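Local atomic coordinates of putative cytochrome P450 hydroxylase (Chondromyces apiculatus DSM 436, PDB entry 6GMF), a protein that binds heme b and, as a cytochrome P450 monooxygenase, probably inserts oxygen from dioxygen into terpene substrates. Residues V135-P138 and M139-A143; R109-D112 and I113-L117; G30-P34 and Q35-A39; D45-R48 and V49-A53; A245-A248 and L249-P253. All coordinates share one frame; numbering follows the deposited sequence.

Contact 1: residues V135-P138 and M139-A143; sequences VPMP and MIVIA
The ring of Pro136 stands as a bump on the first turn of a helix, and the end of Ile140, one turn later, fits into the hollow beside it: Ile140 CD1 lies 3.9 Å from Pro136 CB. With CG1 anti to the carbonyl carbon (chi1 -65°), this branch of Ile140 is carried back over the preceding turn, 3.2 Å from Pro136 O. The same oxygen accepts the backbone bond from Ile140 N at 2.9 Å. On another flank Val135 and Met139 run alongside each other. Met139 is bent at its last torsion (chi3 -71°), and its CE nestles 4.1 Å from Val135 CG1, a fit that suits an unbranched, pliant chain. Proline is at ease at 136 and 138, because N-H groups in a helix's first turn have no carbonyl of that helix to bond; Pro138 O still accepts from Ile142 N at 2.9 Å. The helix, E of the P450 fold, is wedged among others: Pro138 and Val135 against helix 220-251, Met137 and Val141 against helix 346-363, Met139 on helix 153-163, Pro136 and Ile140 on helix 107-119, while Ile142 touches the heme.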
loop_
_atom_site.group_PDB
_atom_site.type_symbol
_atom_site.label_atom_id
_atom_site.label_comp_id
_atom_site.label_asym_id
_atom_site.label_seq_id
_atom_site.Cartn_x
_atom_site.Cartn_y
_atom_site.Cartn_z
ATOM N N VAL A 135 8.702 -9.113 0.901
ATOM C CA VAL A 135 7.736 -9.394 1.988
ATOM C C VAL A 135 8.351 -9.070 3.341
ATOM O O VAL A 135 7.704 -8.376 4.134
ATOM C CB VAL A 135 7.256 -10.855 1.928
ATOM C CG1 VAL A 135 6.510 -11.246 3.196
ATOM C CG2 VAL A 135 6.397 -11.058 0.713
ATOM N N PRO A 136 9.590 -9.503 3.691
ATOM C CA PRO A 136 10.123 -9.216 5.024
ATOM C C PRO A 136 10.337 -7.730 5.320
ATOM O O PRO A 136 10.092 -7.303 6.442
ATOM C CB PRO A 136 11.493 -9.906 5.111
ATOM C CG PRO A 136 11.756 -10.431 3.714
ATOM C CD PRO A 136 10.455 -10.437 2.951
ATOM N N MET A 137 10.832 -6.928 4.371
ATOM C CA MET A 137 11.319 -5.591 4.749
ATOM C C MET A 137 10.218 -4.790 5.448
ATOM O O MET A 137 10.418 -4.298 6.562
ATOM C CB MET A 137 11.860 -4.789 3.567
ATOM C CG MET A 137 11.781 -3.311 3.817
ATOM S SD MET A 137 12.912 -2.420 2.792
ATOM C CE MET A 137 14.369 -2.409 3.837
ATOM N N PRO A 138 9.002 -4.633 4.879
ATOM C CA PRO A 138 7.992 -3.778 5.537
ATOM C C PRO A 138 7.572 -4.277 6.927
ATOM O O PRO A 138 7.424 -3.487 7.905
ATOM C CB PRO A 138 6.807 -3.793 4.584
ATOM C CG PRO A 138 7.404 -4.168 3.244
ATOM C CD PRO A 138 8.575 -5.081 3.549
ATOM N N MET A 139 7.440 -5.584 7.028
ATOM C CA MET A 139 7.025 -6.223 8.236
ATOM C C MET A 139 8.071 -6.039 9.348
ATOM O O MET A 139 7.704 -5.742 10.552
ATOM C CB MET A 139 6.826 -7.698 7.887
ATOM C CG MET A 139 6.231 -8.526 8.943
ATOM S SD MET A 139 6.597 -10.207 8.333
ATOM C CE MET A 139 5.443 -10.206 6.973
ATOM N N ILE A 140 9.356 -6.163 9.017
ATOM C CA ILE A 140 10.433 -5.993 10.002
ATOM C C ILE A 140 10.428 -4.531 10.480
ATOM O O ILE A 140 10.493 -4.256 11.682
ATOM C CB ILE A 140 11.801 -6.367 9.418
ATOM C CG1 ILE A 140 11.905 -7.848 9.059
ATOM C CG2 ILE A 140 12.930 -5.950 10.333
ATOM C CD1 ILE A 140 13.125 -8.156 8.139
ATOM N N VAL A 141 10.335 -3.591 9.541
ATOM C CA VAL A 141 10.382 -2.187 9.879
ATOM C C VAL A 141 9.211 -1.801 10.774
ATOM O O VAL A 141 9.436 -1.209 11.839
ATOM C CB VAL A 141 10.410 -1.297 8.639
ATOM C CG1 VAL A 141 10.254 0.159 9.044
ATOM C CG2 VAL A 141 11.682 -1.543 7.873
ATOM N N ILE A 142 7.998 -2.251 10.440
ATOM C CA ILE A 142 6.827 -1.856 11.248
ATOM C C ILE A 142 6.860 -2.523 12.623
ATOM O O ILE A 142 6.463 -1.885 13.621
ATOM C CB ILE A 142 5.473 -1.996 10.528
ATOM C CG1 ILE A 142 4.437 -1.006 11.064
ATOM C CG2 ILE A 142 4.945 -3.428 10.579
ATOM C CD1 ILE A 142 4.792 0.454 10.809
ATOM N N ALA A 143 7.290 -3.790 12.703
ATOM C CA ALA A 143 7.434 -4.420 14.030
ATOM C C ALA A 143 8.448 -3.640 14.888
ATOM O O ALA A 143 8.245 -3.434 16.066
ATOM C CB ALA A 143 7.813 -5.866 13.829
#

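Contact 2: residues R109-D112 and I113-L117; sequences RIRD and IAHEL
On helix 107-119, helix D of the P450 fold, Arg109 reaches along the outer surface to Ile113 and Glu116, one and two turns further on. Its guanidinium lies flat across the isoleucine: Ile113 CG1 sits under the centre of one face, 3.5 Å from Arg109 CZ, the two chains crossing there. A bend at the second torsion of Arg109 (chi2 52°) turns the chain along the helix and brings the flat group there. At the edge of the same group, near its plane, Arg109 NH1 makes a weak salt bridge with Glu116 OE2, 3.4 Å long but nearly straight (166°); the stronger partner of the arginine is Glu144, which binds NE. A leucine in place of Arg109 would probably uncover the flank of Ile113 and leave both Glu116 and Glu144 without this positive mate. On another side Arg111 and His115 lie alongside one another, their flat groups turned 54° apart, with Arg111 CG at the edge of the imidazole, 3.8 Å from His115 CD2. Water joins their ends, 2.9 Å from Arg111 NH1 and also 2.9 Å from His115 NE2, while Arg111 NH2 forms salt bridges with Glu107 and Glu358. Regular backbone bonds such as Ile113 N to Arg109 O (3.0 Å) carry the helix. Charged chains suit the flanks, where Arg109 and Arg111 reach acids on neighbouring helices as well as on their own, whereas Ile110 and the small Ala114 face inward, Ala114 fitting close against helix 346-363. Such a division marks an amphipathic helix of the P450 core bundle.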
loop_
_atom_site.group_PDB
_atom_site.type_symbol
_atom_site.label_atom_id
_atom_site.label_comp_id
_atom_site.label_asym_id
_atom_site.label_seq_id
_atom_site.Cartn_x
_atom_site.Cartn_y
_atom_site.Cartn_z
ATOM N N ARG A 109 18.582 2.311 10.110
ATOM C CA ARG A 109 18.144 0.943 10.463
ATOM C C ARG A 109 17.558 0.253 9.228
ATOM O O ARG A 109 17.730 -0.912 9.081
ATOM C CB ARG A 109 17.099 1.005 11.572
ATOM C CG ARG A 109 16.576 -0.359 11.982
ATOM C CD ARG A 109 17.658 -1.353 12.325
ATOM N NE ARG A 109 17.049 -2.653 12.548
ATOM C CZ ARG A 109 17.609 -3.807 12.267
ATOM N NH1 ARG A 109 18.836 -3.854 11.784
ATOM N NH2 ARG A 109 16.939 -4.921 12.454
ATOM N N ILE A 110 16.820 0.987 8.424
ATOM C CA ILE A 110 16.237 0.419 7.191
ATOM C C ILE A 110 17.368 -0.039 6.257
ATOM O O ILE A 110 17.257 -1.088 5.633
ATOM C CB ILE A 110 15.252 1.413 6.546
ATOM C CG1 ILE A 110 13.988 1.561 7.403
ATOM C CG2 ILE A 110 14.919 0.991 5.118
ATOM C CD1 ILE A 110 13.081 2.696 7.026
ATOM N N ARG A 111 18.461 0.742 6.145
ATOM C CA ARG A 111 19.592 0.376 5.301
ATOM C C ARG A 111 20.215 -0.925 5.838
ATOM O O ARG A 111 20.559 -1.810 5.097
ATOM C CB ARG A 111 20.567 1.566 5.248
ATOM C CG ARG A 111 21.629 1.481 4.169
ATOM C CD ARG A 111 22.302 2.820 3.909
ATOM N NE ARG A 111 21.368 3.857 3.480
ATOM C CZ ARG A 111 20.879 3.990 2.244
ATOM N NH1 ARG A 111 21.233 3.147 1.291
ATOM N NH2 ARG A 111 20.031 4.963 1.972
ATOM N N ASP A 112 20.298 -1.031 7.152
ATOM C CA ASP A 112 20.887 -2.236 7.767
ATOM C C ASP A 112 20.004 -3.440 7.451
ATOM O O ASP A 112 20.517 -4.471 7.193
ATOM C CB ASP A 112 21.087 -2.045 9.270
ATOM C CG ASP A 112 22.347 -1.282 9.624
ATOM O OD1 ASP A 112 23.168 -1.084 8.754
ATOM O OD2 ASP A 112 22.465 -0.902 10.769
ATOM N N ILE A 113 18.703 -3.262 7.533
ATOM C CA ILE A 113 17.769 -4.373 7.236
ATOM C C ILE A 113 17.942 -4.746 5.766
ATOM O O ILE A 113 18.013 -5.888 5.472
ATOM C CB ILE A 113 16.339 -3.942 7.576
ATOM C CG1 ILE A 113 16.181 -3.768 9.079
ATOM C CG2 ILE A 113 15.327 -4.926 7.037
ATOM C CD1 ILE A 113 14.889 -3.136 9.482
ATOM N N ALA A 114 18.034 -3.754 4.896
ATOM C CA ALA A 114 18.199 -4.041 3.463
ATOM C C ALA A 114 19.472 -4.861 3.241
ATOM O O ALA A 114 19.436 -5.811 2.522
ATOM C CB ALA A 114 18.197 -2.759 2.676
ATOM N N HIS A 115 20.559 -4.456 3.872
ATOM C CA HIS A 115 21.842 -5.168 3.688
ATOM C C HIS A 115 21.740 -6.596 4.226
ATOM O O HIS A 115 22.262 -7.464 3.604
ATOM C CB HIS A 115 22.987 -4.324 4.253
ATOM C CG HIS A 115 23.425 -3.241 3.335
ATOM N ND1 HIS A 115 24.122 -3.494 2.182
ATOM C CD2 HIS A 115 23.256 -1.911 3.374
ATOM C CE1 HIS A 115 24.359 -2.365 1.570
ATOM N NE2 HIS A 115 23.839 -1.402 2.273
ATOM N N GLU A 116 21.069 -6.794 5.348
ATOM C CA GLU A 116 20.925 -8.152 5.920
ATOM C C GLU A 116 20.107 -9.025 4.974
ATOM O O GLU A 116 20.430 -10.179 4.810
ATOM C CB GLU A 116 20.112 -8.104 7.199
ATOM C CG GLU A 116 20.829 -7.463 8.333
ATOM C CD GLU A 116 20.013 -7.473 9.610
ATOM O OE1 GLU A 116 19.071 -8.258 9.658
ATOM O OE2 GLU A 116 20.321 -6.651 10.527
ATOM N N LEU A 117 19.049 -8.464 4.410
ATOM C CA LEU A 117 18.222 -9.254 3.473
ATOM C C LEU A 117 19.070 -9.633 2.262
ATOM O O LEU A 117 18.977 -10.750 1.830
ATOM C CB LEU A 117 16.979 -8.454 3.082
ATOM C CG LEU A 117 15.993 -8.250 4.223
ATOM C CD1 LEU A 117 14.894 -7.308 3.812
ATOM C CD2 LEU A 117 15.400 -9.577 4.665
HETATM O O HOH W 1 23.452 1.251 1.070
#

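Contact 3: residues G30-P34 and Q35-A39; sequences GRLQP and QGFMA
Leu32 sets its CD1 obliquely to the ring of Phe37, and one face of that ring is covered by Gln35 CB, 3.6 Å above the plane and over its centre. The other flat group, the guanidinium of Arg31, has Gly36 O over one face and Met38 SD lying obliquely to it. On the opposite side of the sheet from Arg31 and Met38, Leu32 packs beside Phe37 and Ala39: Leu32 CG is 4.0 Å from Phe37 CB, and Leu32 CD2 is equally far from Ala39 CB. Its CG stands anti to the carbonyl carbon (chi1 -47°), directing the forked end across the neighbouring strand. A serine here would probably leave a gap between Phe37 and Ala39 and deprive Leu305 and Ile5 of an apolar partner. The backbone ladder begins with Gly30 and Ala39, a hydrogen-bonded antiparallel pair in which Gly30 N reaches Ala39 O at 2.9 Å and Ala39 N returns to Gly30 O at 2.8 Å. Arg31 and Met38 form the next, non-hydrogen-bonded pair. Beyond them Gly36 and Phe37 both face Leu32, a G1 beta bulge: Leu32 N binds Phe37 O at 2.8 Å, and Gly36 N binds Leu32 O at 2.7 Å with a bent angle of 134°. Glycine suits the bulge because phi there is positive (79°), and a cis peptide before Pro34 helps to reverse the chain. Chemically, backbone bonds set the register within the hairpin and, through Met38 to Val303 and Leu305, join it to strand 303-306, while Leu32 and Phe37 add apolar packing on Leu305.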
loop_
_atom_site.group_PDB
_atom_site.type_symbol
_atom_site.label_atom_id
_atom_site.label_comp_id
_atom_site.label_asym_id
_atom_site.label_seq_id
_atom_site.Cartn_x
_atom_site.Cartn_y
_atom_site.Cartn_z
ATOM N N GLY A 30 -18.110 2.827 -14.734
ATOM C CA GLY A 30 -18.270 1.409 -15.032
ATOM C C GLY A 30 -18.866 0.683 -13.843
ATOM O O GLY A 30 -19.013 1.261 -12.754
ATOM N N ARG A 31 -19.330 -0.547 -14.072
ATOM C CA ARG A 31 -20.020 -1.331 -13.041
ATOM C C ARG A 31 -19.355 -2.701 -13.000
ATOM O O ARG A 31 -19.191 -3.298 -14.057
ATOM C CB ARG A 31 -21.515 -1.437 -13.359
ATOM C CG ARG A 31 -22.346 -2.235 -12.358
ATOM C CD ARG A 31 -23.791 -2.436 -12.828
ATOM N NE ARG A 31 -24.768 -1.627 -12.104
ATOM C CZ ARG A 31 -25.441 -2.035 -11.030
ATOM N NH1 ARG A 31 -25.339 -3.289 -10.616
ATOM N NH2 ARG A 31 -26.209 -1.192 -10.369
ATOM N N LEU A 32 -18.941 -3.131 -11.795
ATOM C CA LEU A 32 -18.425 -4.470 -11.561
ATOM C C LEU A 32 -19.619 -5.391 -11.334
ATOM O O LEU A 32 -20.555 -5.050 -10.575
ATOM C CB LEU A 32 -17.537 -4.558 -10.314
ATOM C CG LEU A 32 -16.438 -3.524 -10.068
ATOM C CD1 LEU A 32 -15.314 -4.190 -9.276
ATOM C CD2 LEU A 32 -15.921 -2.855 -11.329
ATOM N N GLN A 33 -19.541 -6.575 -11.947
ATOM C CA GLN A 33 -20.519 -7.638 -11.720
ATOM C C GLN A 33 -19.792 -8.865 -11.171
ATOM O O GLN A 33 -18.757 -9.237 -11.702
ATOM C CB GLN A 33 -21.276 -7.895 -13.032
ATOM C CG GLN A 33 -22.367 -6.859 -13.304
ATOM C CD GLN A 33 -23.342 -6.745 -12.152
ATOM O OE1 GLN A 33 -23.833 -7.749 -11.629
ATOM N NE2 GLN A 33 -23.631 -5.526 -11.723
ATOM N N PRO A 34 -20.323 -9.584 -10.150
ATOM C CA PRO A 34 -21.635 -9.303 -9.550
ATOM C C PRO A 34 -21.688 -8.386 -8.318
ATOM O O PRO A 34 -22.769 -8.181 -7.745
ATOM C CB PRO A 34 -22.075 -10.713 -9.133
ATOM C CG PRO A 34 -20.789 -11.401 -8.721
ATOM C CD PRO A 34 -19.737 -10.845 -9.656
ATOM N N GLN A 35 -20.538 -7.796 -7.948
ATOM C CA GLN A 35 -20.415 -6.952 -6.759
ATOM C C GLN A 35 -21.339 -5.731 -6.860
ATOM O O GLN A 35 -21.804 -5.229 -5.859
ATOM C CB GLN A 35 -18.975 -6.443 -6.599
ATOM C CG GLN A 35 -17.949 -7.542 -6.351
ATOM C CD GLN A 35 -17.387 -8.180 -7.602
ATOM O OE1 GLN A 35 -17.801 -7.908 -8.732
ATOM N NE2 GLN A 35 -16.459 -9.092 -7.410
ATOM N N GLY A 36 -21.513 -5.210 -8.076
ATOM C CA GLY A 36 -22.350 -4.060 -8.325
ATOM C C GLY A 36 -21.659 -2.756 -7.965
ATOM O O GLY A 36 -22.298 -1.732 -7.795
ATOM N N PHE A 37 -20.332 -2.804 -7.827
ATOM C CA PHE A 37 -19.594 -1.629 -7.409
ATOM C C PHE A 37 -19.389 -0.742 -8.640
ATOM O O PHE A 37 -19.227 -1.250 -9.755
ATOM C CB PHE A 37 -18.234 -2.016 -6.837
ATOM C CG PHE A 37 -18.258 -2.889 -5.614
ATOM C CD1 PHE A 37 -19.386 -2.976 -4.798
ATOM C CD2 PHE A 37 -17.118 -3.574 -5.248
ATOM C CE1 PHE A 37 -19.352 -3.764 -3.656
ATOM C CE2 PHE A 37 -17.088 -4.344 -4.099
ATOM C CZ PHE A 37 -18.206 -4.430 -3.308
ATOM N N MET A 38 -19.420 0.566 -8.443
ATOM C CA MET A 38 -19.241 1.479 -9.545
ATOM C C MET A 38 -17.757 1.880 -9.608
ATOM O O MET A 38 -17.152 2.159 -8.598
ATOM C CB MET A 38 -20.108 2.730 -9.405
ATOM C CG MET A 38 -21.574 2.435 -9.124
ATOM S SD MET A 38 -22.309 1.501 -10.460
ATOM C CE MET A 38 -22.836 2.812 -11.549
ATOM N N ALA A 39 -17.163 1.858 -10.797
ATOM C CA ALA A 39 -15.740 2.176 -10.956
ATOM C C ALA A 39 -15.587 3.472 -11.737
ATOM O O ALA A 39 -16.223 3.674 -12.740
ATOM C CB ALA A 39 -15.053 1.063 -11.668
#

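Contact 4: residues D45-R48 and V49-A53; sequences DVAR and VLHDA
From Asp45 onward the backbone follows regular alpha-helical bonding, with Val49 N bonded to Asp45 O at 2.9 Å, Leu50 N to Val46 O at 3.0 Å and His51 N to Ala47 O at 2.9 Å. The pattern frays at Asp52, whose N makes a weak, strongly bent bond to Arg48 O (120°) and another to Val49 O three residues back. This short helix corresponds to helix B of the P450 fold, joining the N-terminal hairpin to strand 56-57. On its buried side Val46 CG1 and Leu50 CD1 meet loosely at 4.3 Å; branched apolar chains suit this side, which packs on Pro306 and Leu308, and Leu50 also lies near the heme-binding Arg285. On the outer side Arg48 stretches out, CG anti to the backbone N (chi1 175°), toward a water at the edge of its guanidinium. The water accepts from Arg48 NE at 3.0 Å and donates to Asp52 OD2 at 2.7 Å. Arg48 NE and Asp52 OD2, 5.2 Å apart, are thus linked through the water and not by direct contact. Asp52 OD1 takes the N-H of Gly55, a role for which a short carboxylate is apt where the chain leaves the helix, and His51 ND1 bonds to Asp339.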
loop_
_atom_site.group_PDB
_atom_site.type_symbol
_atom_site.label_atom_id
_atom_site.label_comp_id
_atom_site.label_asym_id
_atom_site.label_seq_id
_atom_site.Cartn_x
_atom_site.Cartn_y
_atom_site.Cartn_z
ATOM N N ASP A 45 -11.889 12.735 -12.878
ATOM C CA ASP A 45 -13.051 12.234 -12.159
ATOM C C ASP A 45 -12.607 11.567 -10.858
ATOM O O ASP A 45 -13.243 11.738 -9.841
ATOM C CB ASP A 45 -13.839 11.274 -13.020
ATOM C CG ASP A 45 -14.477 11.911 -14.235
ATOM O OD1 ASP A 45 -14.692 13.159 -14.188
ATOM O OD2 ASP A 45 -14.738 11.156 -15.213
ATOM N N VAL A 46 -11.553 10.734 -10.919
ATOM C CA VAL A 46 -11.009 10.130 -9.699
ATOM C C VAL A 46 -10.639 11.236 -8.702
ATOM O O VAL A 46 -10.976 11.171 -7.539
ATOM C CB VAL A 46 -9.843 9.186 -10.018
ATOM C CG1 VAL A 46 -9.200 8.726 -8.730
ATOM C CG2 VAL A 46 -10.299 7.981 -10.855
ATOM N N ALA A 47 -9.984 12.299 -9.177
ATOM C CA ALA A 47 -9.579 13.384 -8.259
ATOM C C ALA A 47 -10.832 14.035 -7.656
ATOM O O ALA A 47 -10.887 14.297 -6.426
ATOM C CB ALA A 47 -8.673 14.362 -8.996
ATOM N N ARG A 48 -11.878 14.239 -8.473
ATOM C CA ARG A 48 -13.073 14.882 -8.006
ATOM C C ARG A 48 -13.719 14.013 -6.927
ATOM O O ARG A 48 -14.144 14.510 -5.907
ATOM C CB ARG A 48 -14.109 15.074 -9.106
ATOM C CG ARG A 48 -15.410 15.651 -8.567
ATOM C CD ARG A 48 -16.316 16.161 -9.649
ATOM N NE ARG A 48 -17.686 16.293 -9.188
ATOM C CZ ARG A 48 -18.470 17.327 -9.483
ATOM N NH1 ARG A 48 -18.042 18.271 -10.300
ATOM N NH2 ARG A 48 -19.669 17.397 -8.949
ATOM N N VAL A 49 -13.737 12.696 -7.159
ATOM C CA VAL A 49 -14.291 11.803 -6.144
ATOM C C VAL A 49 -13.497 11.910 -4.829
ATOM O O VAL A 49 -14.096 12.081 -3.794
ATOM C CB VAL A 49 -14.386 10.359 -6.666
ATOM C CG1 VAL A 49 -14.691 9.370 -5.549
ATOM C CG2 VAL A 49 -15.406 10.286 -7.802
ATOM N N LEU A 50 -12.175 11.837 -4.873
ATOM C CA LEU A 50 -11.378 11.808 -3.650
ATOM C C LEU A 50 -11.488 13.132 -2.886
ATOM O O LEU A 50 -11.440 13.160 -1.666
ATOM C CB LEU A 50 -9.924 11.505 -3.992
ATOM C CG LEU A 50 -9.693 10.141 -4.646
ATOM C CD1 LEU A 50 -8.209 9.899 -4.755
ATOM C CD2 LEU A 50 -10.406 9.022 -3.907
ATOM N N HIS A 51 -11.672 14.213 -3.629
ATOM C CA HIS A 51 -11.828 15.530 -2.975
ATOM C C HIS A 51 -13.241 15.726 -2.410
ATOM O O HIS A 51 -13.493 16.698 -1.726
ATOM C CB HIS A 51 -11.530 16.646 -3.974
ATOM C CG HIS A 51 -10.094 16.863 -4.316
ATOM N ND1 HIS A 51 -9.155 17.148 -3.381
ATOM C CD2 HIS A 51 -9.501 16.990 -5.509
ATOM C CE1 HIS A 51 -8.008 17.425 -4.011
ATOM N NE2 HIS A 51 -8.188 17.340 -5.306
ATOM N N ASP A 52 -14.197 14.919 -2.829
ATOM C CA ASP A 52 -15.590 15.072 -2.402
ATOM C C ASP A 52 -15.898 14.110 -1.252
ATOM O O ASP A 52 -16.636 13.155 -1.458
ATOM C CB ASP A 52 -16.500 14.870 -3.603
ATOM C CG ASP A 52 -17.972 15.165 -3.345
ATOM O OD1 ASP A 52 -18.289 15.588 -2.226
ATOM O OD2 ASP A 52 -18.763 14.997 -4.295
ATOM N N ALA A 53 -15.361 14.378 -0.058
ATOM C CA ALA A 53 -15.558 13.496 1.072
ATOM C C ALA A 53 -17.013 13.549 1.541
ATOM O O ALA A 53 -17.550 12.563 1.985
ATOM C CB ALA A 53 -14.587 13.837 2.169
HETATM O O HOH W 2 -19.135 14.967 -6.956
#

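Contact 5: residues A245-A248 and L249-P253; sequences ALVA and LTDHP
Thr250 curls back over the preceding turn onto Leu246. Starting at its root, Thr250 CB is 3.4 Å from Leu246 O. The hydroxyl, placed between the backbone N and the carbonyl carbon (chi1 54°), donates from OG1 to Leu246 O over 2.7 Å, tilted only modestly from the carbonyl plane, and OG1 also lies 3.1 Å from Val247 O. The methyl CG2 lies on the first of these oxygens, 3.3 Å from Leu246 O. That oxygen is gripped twice, because Thr250 N also donates to it at 3.0 Å, coming from above the carbonyl plane by 36°. Threonine suits the last turn of a helix buried on one side: its hydroxyl bonds back to the chain, its methyl adds apolar surface, and OG1 still serves Arg369 as a partner. The next residue, Asp251, extends alongside Val247, with Asp251 OD2 some 4.0 Å from Val247 CG1, while its OD1 forms a salt bridge with Arg369, so the two polar residues share one arginine. On the inner side Leu249 CG rests 3.2 Å from Ala245 O, and its backbone N bonds that oxygen at 2.8 Å. His252 then takes the N-cap position of the following helix, and Pro253, needing no N-H bond, suits its first turn. The contact lies in the C-terminal part of helix 220-251, the long central helix of the P450 fold: Ala245 and Leu249 pack on helix 266-276, Ala245 and Leu246 on Leu357 of helix 346-363, and Val247 on Val374 and Leu388 in loops.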
loop_
_atom_site.group_PDB
_atom_site.type_symbol
_atom_site.label_atom_id
_atom_site.label_comp_id
_atom_site.label_asym_id
_atom_site.label_seq_id
_atom_site.Cartn_x
_atom_site.Cartn_y
_atom_site.Cartn_z
ATOM N N ALA A 245 8.453 -2.641 -8.753
ATOM C CA ALA A 245 9.631 -1.943 -9.240
ATOM C C ALA A 245 10.548 -2.961 -9.901
ATOM O O ALA A 245 11.088 -2.689 -10.958
ATOM C CB ALA A 245 10.318 -1.259 -8.095
ATOM N N LEU A 246 10.713 -4.115 -9.251
ATOM C CA LEU A 246 11.635 -5.159 -9.793
ATOM C C LEU A 246 11.077 -5.700 -11.107
ATOM O O LEU A 246 11.835 -6.014 -12.051
ATOM C CB LEU A 246 11.850 -6.255 -8.747
ATOM C CG LEU A 246 12.673 -5.779 -7.558
ATOM C CD1 LEU A 246 12.723 -6.829 -6.471
ATOM C CD2 LEU A 246 14.076 -5.356 -7.997
ATOM N N VAL A 247 9.752 -5.827 -11.198
ATOM C CA VAL A 247 9.093 -6.271 -12.417
ATOM C C VAL A 247 9.310 -5.226 -13.526
ATOM O O VAL A 247 9.758 -5.581 -14.642
ATOM C CB VAL A 247 7.596 -6.579 -12.218
ATOM C CG1 VAL A 247 6.874 -6.706 -13.561
ATOM C CG2 VAL A 247 7.343 -7.839 -11.389
ATOM N N ALA A 248 9.042 -3.953 -13.233
ATOM C CA ALA A 248 9.185 -2.866 -14.228
ATOM C C ALA A 248 10.655 -2.781 -14.671
ATOM O O ALA A 248 10.963 -2.607 -15.849
ATOM C CB ALA A 248 8.662 -1.569 -13.664
ATOM N N LEU A 249 11.587 -2.841 -13.723
ATOM C CA LEU A 249 12.986 -2.642 -14.096
ATOM C C LEU A 249 13.451 -3.819 -14.943
ATOM O O LEU A 249 14.159 -3.569 -15.934
ATOM C CB LEU A 249 13.858 -2.475 -12.859
ATOM C CG LEU A 249 13.664 -1.152 -12.130
ATOM C CD1 LEU A 249 14.284 -1.202 -10.756
ATOM C CD2 LEU A 249 14.215 0.006 -12.933
ATOM N N THR A 250 13.000 -5.045 -14.612
ATOM C CA THR A 250 13.461 -6.243 -15.388
ATOM C C THR A 250 12.808 -6.266 -16.770
ATOM O O THR A 250 13.399 -6.814 -17.713
ATOM C CB THR A 250 13.334 -7.563 -14.631
ATOM O OG1 THR A 250 11.996 -7.742 -14.165
ATOM C CG2 THR A 250 14.323 -7.633 -13.481
ATOM N N ASP A 251 11.636 -5.631 -16.911
ATOM C CA ASP A 251 10.975 -5.508 -18.206
ATOM C C ASP A 251 11.644 -4.421 -19.067
ATOM O O ASP A 251 11.363 -4.354 -20.264
ATOM C CB ASP A 251 9.500 -5.162 -18.041
ATOM C CG ASP A 251 8.602 -6.373 -17.974
ATOM O OD1 ASP A 251 9.015 -7.416 -18.462
ATOM O OD2 ASP A 251 7.466 -6.233 -17.488
ATOM N N HIS A 252 12.462 -3.554 -18.468
ATOM C CA HIS A 252 13.044 -2.385 -19.115
ATOM C C HIS A 252 14.526 -2.375 -18.786
ATOM O O HIS A 252 15.001 -1.446 -18.116
ATOM C CB HIS A 252 12.354 -1.076 -18.718
ATOM C CG HIS A 252 10.893 -1.159 -18.973
ATOM N ND1 HIS A 252 10.306 -0.690 -20.137
ATOM C CD2 HIS A 252 9.913 -1.743 -18.266
ATOM C CE1 HIS A 252 9.010 -0.984 -20.120
ATOM N NE2 HIS A 252 8.746 -1.616 -18.977
ATOM N N PRO A 253 15.260 -3.409 -19.284
ATOM C CA PRO A 253 16.692 -3.582 -19.020
ATOM C C PRO A 253 17.584 -2.339 -19.039
ATOM O O PRO A 253 18.516 -2.270 -18.255
ATOM C CB PRO A 253 17.184 -4.453 -20.191
ATOM C CG PRO A 253 15.975 -5.199 -20.692
ATOM C CD PRO A 253 14.747 -4.520 -20.100
#

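Overall arrangement
From the N terminus, contact 3 comes first and closes the tight loop of a hairpin that supplies the first two strands of the mixed sheet. Contact 4 follows directly in the next helix, its centre about 18 Å from that of contact 3, with no touch between them. The chain then crosses to the opposite side of its centre for contacts 2 and 1, single-helix contacts that do touch: Ile113 CD1 meets Ile140 CG2 at 3.5 Å, tying helix 107-119 to helix 136-145. Contact 5 lies late in helix 220-251, whose earlier part packs on contact 1. All five stand in series, none nesting or crossing; helix 346-363 touches contacts 1, 2 and 5.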